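Local coordinates for protein putative peptidase M23 (Pseudomonas aeruginosa PAO1, PDB 2HSI) that is probably a zinc-dependent metalloendopeptidase of the M23 family, carrying a bound zinc ion, although its own function has not been established, at residues A[34-44]-A[97-105]; A[71-79]-A[265-273]. All blocks are in the same frame, centred on the assembly; numbering follows the deposited sequence. Where two conformers were deposited one is given.

Interaction 1: residues A[34-44]-A[97-105]; sequences PVPGGVAVVDL and EERFSVGSK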
loop_
_atom_site.group_PDB
_atom_site.type_symbol
_atom_site.label_atom_id
_atom_site.label_comp_id
_atom_site.label_asym_id
_atom_site.label_seq_id
_atom_site.Cartn_x
_atom_site.Cartn_y
_atom_site.Cartn_z
ATOM N N PRO A 34 -2.174 12.230 9.240
ATOM C CA PRO A 34 -0.825 12.608 8.822
ATOM C C PRO A 34 0.210 12.549 9.949
ATOM O O PRO A 34 0.454 13.540 10.638
ATOM C CB PRO A 34 -1.003 14.033 8.267
ATOM C CG PRO A 34 -2.245 14.560 8.916
ATOM C CD PRO A 34 -3.019 13.412 9.508
ATOM N N VAL A 35 0.799 11.367 10.113
ATOM C CA VAL A 35 1.872 11.092 11.070
ATOM C C VAL A 35 2.933 10.263 10.305
ATOM O O VAL A 35 2.651 9.815 9.199
ATOM C CB VAL A 35 1.332 10.314 12.326
ATOM C CG1 VAL A 35 0.321 11.152 13.119
ATOM C CG2 VAL A 35 0.737 8.967 11.943
ATOM N N PRO A 36 4.159 10.081 10.858
ATOM C CA PRO A 36 5.086 9.179 10.141
ATOM C C PRO A 36 4.523 7.749 10.087
ATOM O O PRO A 36 3.969 7.273 11.069
ATOM C CB PRO A 36 6.365 9.238 10.988
ATOM C CG PRO A 36 6.227 10.519 11.792
ATOM C CD PRO A 36 4.781 10.628 12.079
ATOM N N GLY A 37 4.628 7.093 8.933
ATOM C CA GLY A 37 3.956 5.797 8.736
ATOM C C GLY A 37 2.473 5.922 8.414
ATOM O O GLY A 37 1.774 4.911 8.257
ATOM N N GLY A 38 1.989 7.162 8.314
ATOM C CA GLY A 38 0.567 7.438 8.121
ATOM C C GLY A 38 0.219 7.971 6.739
ATOM O O GLY A 38 0.957 7.749 5.779
ATOM N N VAL A 39 -0.921 8.655 6.646
ATOM C CA VAL A 39 -1.489 9.114 5.372
ATOM C C VAL A 39 -1.961 10.579 5.468
ATOM O O VAL A 39 -2.626 10.963 6.428
ATOM C CB VAL A 39 -2.682 8.205 4.921
ATOM C CG1 VAL A 39 -3.325 8.714 3.615
ATOM C CG2 VAL A 39 -2.253 6.740 4.756
ATOM N N ALA A 40 -1.630 11.392 4.466
ATOM C CA ALA A 40 -2.159 12.759 4.416
ATOM C C ALA A 40 -3.051 12.917 3.202
ATOM O O ALA A 40 -2.653 12.563 2.090
ATOM C CB ALA A 40 -1.021 13.768 4.376
ATOM N N VAL A 41 -4.255 13.441 3.421
ATOM C CA VAL A 41 -5.171 13.782 2.333
ATOM C C VAL A 41 -5.015 15.269 2.043
ATOM O O VAL A 41 -5.246 16.102 2.917
ATOM C CB VAL A 41 -6.641 13.432 2.673
ATOM C CG1 VAL A 41 -7.584 13.827 1.515
ATOM C CG2 VAL A 41 -6.777 11.936 3.019
ATOM N N VAL A 42 -4.583 15.595 0.828
ATOM C CA VAL A 42 -4.213 16.975 0.492
ATOM C C VAL A 42 -5.090 17.527 -0.630
ATOM O O VAL A 42 -5.142 16.955 -1.710
ATOM C CB VAL A 42 -2.706 17.094 0.095
ATOM C CG1 VAL A 42 -2.301 18.540 -0.087
ATOM C CG2 VAL A 42 -1.793 16.441 1.146
ATOM N N ASP A 43 -5.773 18.638 -0.352
ATOM C CA ASP A 43 -6.511 19.412 -1.358
ATOM C C ASP A 43 -5.513 19.903 -2.398
ATOM O O ASP A 43 -4.543 20.577 -2.078
ATOM C CB ASP A 43 -7.220 20.591 -0.663
ATOM C CG ASP A 43 -8.164 21.393 -1.597
ATOM O OD1 ASP A 43 -8.081 21.290 -2.834
ATOM O OD2 ASP A 43 -9.000 22.155 -1.069
ATOM N N LEU A 44 -5.747 19.551 -3.657
ATOM C CA LEU A 44 -4.832 19.959 -4.727
ATOM C C LEU A 44 -5.115 21.331 -5.337
ATOM O O LEU A 44 -4.308 21.834 -6.122
ATOM C CB LEU A 44 -4.783 18.886 -5.830
ATOM C CG LEU A 44 -4.237 17.530 -5.373
ATOM C CD1 LEU A 44 -4.054 16.606 -6.563
ATOM C CD2 LEU A 44 -2.902 17.731 -4.666
ATOM N N GLU A 97 2.943 24.113 -5.997
ATOM C CA GLU A 97 3.253 23.286 -4.844
ATOM C C GLU A 97 2.196 23.480 -3.794
ATOM O O GLU A 97 1.702 24.592 -3.593
ATOM C CB GLU A 97 4.594 23.669 -4.240
ATOM C CG GLU A 97 5.788 23.216 -5.026
ATOM C CD GLU A 97 7.072 23.383 -4.244
ATOM O OE1 GLU A 97 7.062 24.088 -3.206
ATOM O OE2 GLU A 97 8.091 22.812 -4.673
ATOM N N GLU A 98 1.847 22.394 -3.119
ATOM C CA GLU A 98 0.875 22.468 -2.043
ATOM C C GLU A 98 1.477 21.900 -0.777
ATOM O O GLU A 98 1.951 20.767 -0.759
ATOM C CB GLU A 98 -0.410 21.730 -2.416
ATOM C CG GLU A 98 -1.141 22.293 -3.650
ATOM C CD GLU A 98 -1.478 23.786 -3.571
ATOM O OE1 GLU A 98 -1.882 24.298 -2.505
ATOM O OE2 GLU A 98 -1.360 24.450 -4.606
ATOM N N ARG A 99 1.471 22.704 0.277
ATOM C CA ARG A 99 2.032 22.264 1.545
ATOM C C ARG A 99 1.036 21.521 2.418
ATOM O O ARG A 99 -0.171 21.759 2.363
ATOM C CB ARG A 99 2.662 23.438 2.312
ATOM C CG ARG A 99 3.912 23.931 1.651
ATOM C CD ARG A 99 4.731 24.800 2.561
ATOM N NE ARG A 99 5.733 25.537 1.809
ATOM C CZ ARG A 99 6.735 26.215 2.357
ATOM N NH1 ARG A 99 6.869 26.261 3.673
ATOM N NH2 ARG A 99 7.608 26.846 1.583
ATOM N N PHE A 100 1.564 20.601 3.213
ATOM C CA PHE A 100 0.780 19.923 4.215
ATOM C C PHE A 100 1.680 19.683 5.429
ATOM O O PHE A 100 2.859 19.979 5.381
ATOM C CB PHE A 100 0.137 18.642 3.665
ATOM C CG PHE A 100 1.119 17.569 3.246
ATOM C CD1 PHE A 100 1.403 16.511 4.095
ATOM C CD2 PHE A 100 1.710 17.589 1.982
ATOM C CE1 PHE A 100 2.287 15.501 3.701
ATOM C CE2 PHE A 100 2.595 16.589 1.581
ATOM C CZ PHE A 100 2.878 15.537 2.447
ATOM N N SER A 101 1.119 19.170 6.512
ATOM C CA SER A 101 1.903 18.992 7.731
ATOM C C SER A 101 1.874 17.545 8.178
ATOM O O SER A 101 0.844 16.873 8.085
ATOM C CB SER A 101 1.375 19.907 8.843
ATOM O OG SER A 101 1.474 21.269 8.455
ATOM N N VAL A 102 3.019 17.068 8.648
ATOM C CA VAL A 102 3.101 15.763 9.289
ATOM C C VAL A 102 3.255 16.005 10.800
ATOM O O VAL A 102 4.192 16.685 11.238
ATOM C CB VAL A 102 4.245 14.908 8.691
ATOM C CG1 VAL A 102 4.499 13.652 9.510
ATOM C CG2 VAL A 102 3.919 14.514 7.239
ATOM N N GLY A 103 2.298 15.491 11.569
ATOM C CA GLY A 103 2.335 15.582 13.031
ATOM C C GLY A 103 3.065 14.383 13.599
ATOM O O GLY A 103 3.483 13.506 12.851
ATOM N N SER A 104 3.225 14.331 14.916
ATOM C CA SER A 104 3.994 13.246 15.529
ATOM C C SER A 104 3.110 12.091 15.991
ATOM O O SER A 104 1.924 12.285 16.269
ATOM C CB SER A 104 4.849 13.769 16.690
ATOM O OG SER A 104 4.038 14.289 17.722
ATOM N N LYS A 105 3.696 10.894 16.051
ATOM C CA LYS A 105 3.054 9.733 16.665
ATOM C C LYS A 105 4.076 8.905 17.444
ATOM O O LYS A 105 3.759 8.320 18.482
ATOM C CB LYS A 105 2.359 8.862 15.617
ATOM C CG LYS A 105 1.258 7.979 16.189
ATOM C CD LYS A 105 0.877 6.848 15.251
ATOM C CE LYS A 105 -0.023 5.857 15.965
ATOM N NZ LYS A 105 -0.321 4.636 15.168
HETATM O O HOH W 1 -3.366 22.999 -0.618
#
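Ala-40 and Val-42 meet Phe-100 between the two outermost strands, 39-43 and 96-102, of the six-stranded antiparallel sheet in the N-terminal domain, whose family belongs to the E-set clan. The axes of strands 39-43 and 97-102 approach to 7.9 Å and run at 146°; they face each other through side chains and are not sheet neighbours, consistent with a sheet that curls so that its outer strands come together. The apolar middle is the tight part. With Phe-100 CB directed toward strand 39-43 and CG between the backbone N and the carbonyl carbon (chi1 64°), the ring meets Val-42 and Ala-40 obliquely. Val-42 CG2 makes an off-centre CH-pi contact 4.2 Å from the ring centroid, while Ala-40 CB touches CD1 and CE1 of the same ring. Tyr-55 and Ile-76 pack on Phe-100 from outside the pair.

Beyond the strands the backbones close up. Gly-103 N donates to Pro-34 O (2.8 Å, 156°), and Val-35 CA-H points at Gly-103 O, 3.4 Å from CA. Pro-36 CD also leans on this buried Gly-103 O, which has no hydrogen-bond partner in the model; among the atoms of the two segments, carbon-bound hydrogens of Val-35 and Pro-36 lie against it. A type II turn from Val-35 to Gly-38 then leads into strand 39-43. Val-35 CB meets Lys-105 CB at 3.7 Å, but the lysine's extended chain carries its amine away.

The opposite end is loose and wet. Glu-98, bent at chi2, brings only CG near the carbonyls of Asp-43 and Leu-44; its OE2 bonds to His-96. One water bridges the gap, donating to Asp-43 O at 3.1 Å and to Glu-98 OE1 at 2.7 Å.

Interaction 2: residues A[71-79]-A[265-273]; sequences IAVVGIPLS and SLNDARVDP
The carboxamide of Asn-267 meets the backbone of Gly-75 within its own plane and bonds to both polar atoms of that residue. Gly-75 N donates to a lone pair of OD1 in the carbonyl plane (2.7 Å), and ND2 donates almost straight (175°) to Gly-75 O at 2.9 Å, an acceptor only 4° out of the amide plane. Two bonds to one residue fix the amide's rotation and let it act as a strand neighbour would. A water that also donates to Val-73 O gives OD1 a second donor. The guanidinium of Arg-270 has Ser-265 and Asp-268 at its edge: NH2 donates to Ser-265 OG (3.0 Å) and, in a salt bridge, to Asp-268 OD1 on its anti side, 32° out of the carboxylate plane (2.7 Å). Tyr-141 adds a cation-pi contact.

Asn-267 and Asp-268 form the two-residue turn of a beta hairpin, both with positive phi, closed by paired backbone bonds between Leu-266 and Ala-269. Because Gly-75 has no side chain, Leu-266 O, Ala-269 CB and Val-271 CG1 (3.7 Å from Gly-75 CA) can close around its CA; Leu-266 CB also lies against its backbone. Ala-269 CB rests on Pro-77 CG, also at 3.7 Å.

The hairpin 260-266/269-271 of the M23 peptidase part thus abuts the end of strand 70-75, itself flanked by strands 39-43 and 58-64; Val-39, Tyr-55 and Val-60 extend the packing, and Asp-272 caps helix 273-277 through Ala-274 N.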
loop_
_atom_site.group_PDB
_atom_site.type_symbol
_atom_site.label_atom_id
_atom_site.label_comp_id
_atom_site.label_asym_id
_atom_site.label_seq_id
_atom_site.Cartn_x
_atom_site.Cartn_y
_atom_site.Cartn_z
ATOM N N ILE A 71 -8.010 15.482 -4.910
ATOM C CA ILE A 71 -7.208 15.351 -3.698
ATOM C C ILE A 71 -6.075 14.357 -3.959
ATOM O O ILE A 71 -6.218 13.446 -4.777
ATOM C CB ILE A 71 -8.062 14.907 -2.465
ATOM C CG1 ILE A 71 -8.935 13.693 -2.809
ATOM C CG2 ILE A 71 -8.928 16.066 -1.932
ATOM C CD1 ILE A 71 -9.539 12.974 -1.612
ATOM N N ALA A 72 -4.938 14.561 -3.295
ATOM C CA ALA A 72 -3.895 13.530 -3.248
ATOM C C ALA A 72 -4.022 12.732 -1.950
ATOM O O ALA A 72 -4.336 13.287 -0.889
ATOM C CB ALA A 72 -2.507 14.156 -3.361
ATOM N N VAL A 73 -3.787 11.427 -2.035
ATOM C CA VAL A 73 -3.806 10.544 -0.869
ATOM C C VAL A 73 -2.371 10.055 -0.751
ATOM O O VAL A 73 -1.926 9.219 -1.547
ATOM C CB VAL A 73 -4.822 9.373 -1.041
ATOM C CG1 VAL A 73 -4.773 8.409 0.138
ATOM C CG2 VAL A 73 -6.242 9.913 -1.193
ATOM N N VAL A 74 -1.650 10.626 0.217
ATOM C CA VAL A 74 -0.183 10.614 0.232
ATOM C C VAL A 74 0.324 9.713 1.348
ATOM O O VAL A 74 -0.043 9.900 2.509
ATOM C CB VAL A 74 0.403 12.055 0.455
ATOM C CG1 VAL A 74 1.929 12.072 0.304
ATOM C CG2 VAL A 74 -0.222 13.077 -0.496
ATOM N N GLY A 75 1.165 8.743 0.995
ATOM C CA GLY A 75 1.807 7.883 1.988
ATOM C C GLY A 75 3.013 8.584 2.597
ATOM O O GLY A 75 3.845 9.125 1.869
ATOM N N ILE A 76 3.097 8.581 3.929
ATOM C CA ILE A 76 4.201 9.230 4.647
ATOM C C ILE A 76 5.148 8.170 5.215
ATOM O O ILE A 76 4.759 7.402 6.093
ATOM C CB ILE A 76 3.694 10.133 5.805
ATOM C CG1 ILE A 76 2.532 11.030 5.354
ATOM C CG2 ILE A 76 4.844 10.947 6.407
ATOM C CD1 ILE A 76 2.853 11.990 4.214
ATOM N N PRO A 77 6.397 8.117 4.709
ATOM C CA PRO A 77 7.323 7.105 5.259
ATOM C C PRO A 77 7.512 7.212 6.775
ATOM O O PRO A 77 7.420 8.307 7.343
ATOM C CB PRO A 77 8.630 7.397 4.534
ATOM C CG PRO A 77 8.222 8.091 3.270
ATOM C CD PRO A 77 7.022 8.896 3.622
ATOM N N LEU A 78 7.759 6.077 7.418
ATOM C CA LEU A 78 7.952 6.024 8.872
ATOM C C LEU A 78 9.170 6.842 9.343
ATOM O O LEU A 78 9.184 7.355 10.459
ATOM C CB LEU A 78 8.033 4.566 9.349
ATOM C CG LEU A 78 7.827 4.277 10.844
ATOM C CD1 LEU A 78 6.396 4.569 11.308
ATOM C CD2 LEU A 78 8.215 2.839 11.169
ATOM N N SER A 79 10.160 6.998 8.472
ATOM C CA SER A 79 11.353 7.795 8.777
ATOM C C SER A 79 11.167 9.323 8.640
ATOM O O SER A 79 12.074 10.091 8.973
ATOM C CB SER A 79 12.536 7.318 7.923
ATOM O OG SER A 79 12.310 7.566 6.550
ATOM N N SER A 265 1.298 0.052 0.552
ATOM C CA SER A 265 2.190 1.088 0.080
ATOM C C SER A 265 1.411 2.149 -0.698
ATOM O O SER A 265 0.426 1.848 -1.379
ATOM C CB SER A 265 3.293 0.471 -0.777
ATOM O OG SER A 265 4.316 1.397 -1.130
ATOM N N LEU A 266 1.864 3.390 -0.567
ATOM C CA LEU A 266 1.380 4.525 -1.353
ATOM C C LEU A 266 2.605 5.345 -1.686
ATOM O O LEU A 266 3.422 5.617 -0.801
ATOM C CB LEU A 266 0.420 5.401 -0.539
ATOM C CG LEU A 266 -1.048 5.005 -0.361
ATOM C CD1 LEU A 266 -1.637 5.783 0.810
ATOM C CD2 LEU A 266 -1.842 5.280 -1.631
ATOM N N ASN A 267 2.733 5.736 -2.951
ATOM C CA ASN A 267 3.893 6.491 -3.457
ATOM C C ASN A 267 5.244 5.992 -2.939
ATOM O O ASN A 267 6.077 6.782 -2.494
ATOM C CB ASN A 267 3.749 8.024 -3.261
ATOM C CG ASN A 267 3.367 8.426 -1.839
ATOM O OD1 ASN A 267 2.187 8.556 -1.522
ATOM N ND2 ASN A 267 4.362 8.586 -0.967
ATOM N N ASP A 268 5.434 4.669 -2.992
ATOM C CA ASP A 268 6.646 4.004 -2.488
ATOM C C ASP A 268 6.948 4.293 -1.006
ATOM O O ASP A 268 8.115 4.436 -0.606
ATOM C CB ASP A 268 7.855 4.299 -3.385
ATOM C CG ASP A 268 9.032 3.351 -3.142
ATOM O OD1 ASP A 268 8.810 2.190 -2.738
ATOM O OD2 ASP A 268 10.185 3.786 -3.367
ATOM N N ALA A 269 5.884 4.383 -0.205
ATOM C CA ALA A 269 6.001 4.512 1.234
ATOM C C ALA A 269 5.100 3.479 1.895
ATOM O O ALA A 269 3.878 3.486 1.677
ATOM C CB ALA A 269 5.616 5.919 1.673
ATOM N N ARG A 270 5.695 2.583 2.687
ATOM C CA ARG A 270 4.905 1.646 3.497
ATOM C C ARG A 270 4.206 2.378 4.627
ATOM O O ARG A 270 4.832 3.104 5.415
ATOM C CB ARG A 270 5.743 0.485 4.060
ATOM C CG ARG A 270 5.763 -0.774 3.189
ATOM C CD ARG A 270 6.972 -0.791 2.285
ATOM N NE ARG A 270 6.711 -0.071 1.059
ATOM C CZ ARG A 270 7.624 0.545 0.315
ATOM N NH1 ARG A 270 8.909 0.565 0.642
ATOM N NH2 ARG A 270 7.237 1.157 -0.778
ATOM N N VAL A 271 2.894 2.191 4.681
ATOM C CA VAL A 271 2.058 2.869 5.650
ATOM C C VAL A 271 1.228 1.861 6.431
ATOM O O VAL A 271 1.174 0.678 6.074
ATOM C CB VAL A 271 1.166 3.969 4.994
ATOM C CG1 VAL A 271 2.034 5.047 4.339
ATOM C CG2 VAL A 271 0.161 3.361 4.000
ATOM N N ASP A 272 0.622 2.334 7.515
ATOM C CA ASP A 272 -0.142 1.508 8.440
ATOM C C ASP A 272 -1.441 1.013 7.807
ATOM O O ASP A 272 -2.369 1.803 7.580
ATOM C CB ASP A 272 -0.436 2.320 9.707
ATOM C CG ASP A 272 -1.085 1.503 10.814
ATOM O OD1 ASP A 272 -1.327 0.286 10.652
ATOM O OD2 ASP A 272 -1.349 2.099 11.877
ATOM N N PRO A 273 -1.526 -0.303 7.539
ATOM C CA PRO A 273 -2.729 -0.855 6.926
ATOM C C PRO A 273 -3.986 -0.687 7.782
ATOM O O PRO A 273 -5.083 -0.691 7.232
ATOM C CB PRO A 273 -2.379 -2.340 6.763
ATOM C CG PRO A 273 -0.887 -2.348 6.700
ATOM C CD PRO A 273 -0.522 -1.358 7.758
HETATM O O HOH W 2 0.042 8.062 -3.083
HETATM O O HOH W 3 7.534 3.714 5.844
#

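Overall arrangement
Both contacts reach the same N-terminal sheet, in which strands 39-43 and 70-75 are neighbours joined by backbone bonds such as Val-74 N to Ala-40 O (2.9 Å). Their centres lie 10 Å apart. Interaction 1 works within that domain, bringing together the sheet's two outer strands; it is only partly buried, about 16 Å from the chain centre, and runs from apolar packing to a hydrated acidic end. Interaction 2 is buried, about 7 Å from that centre, and joins the sheet to the peptidase part, relying on a side-chain amide gripping backbone. Val-271 CG1 packs against Gly-38 O, so the hairpin touches both neighbouring segments, 34-44 and 71-79.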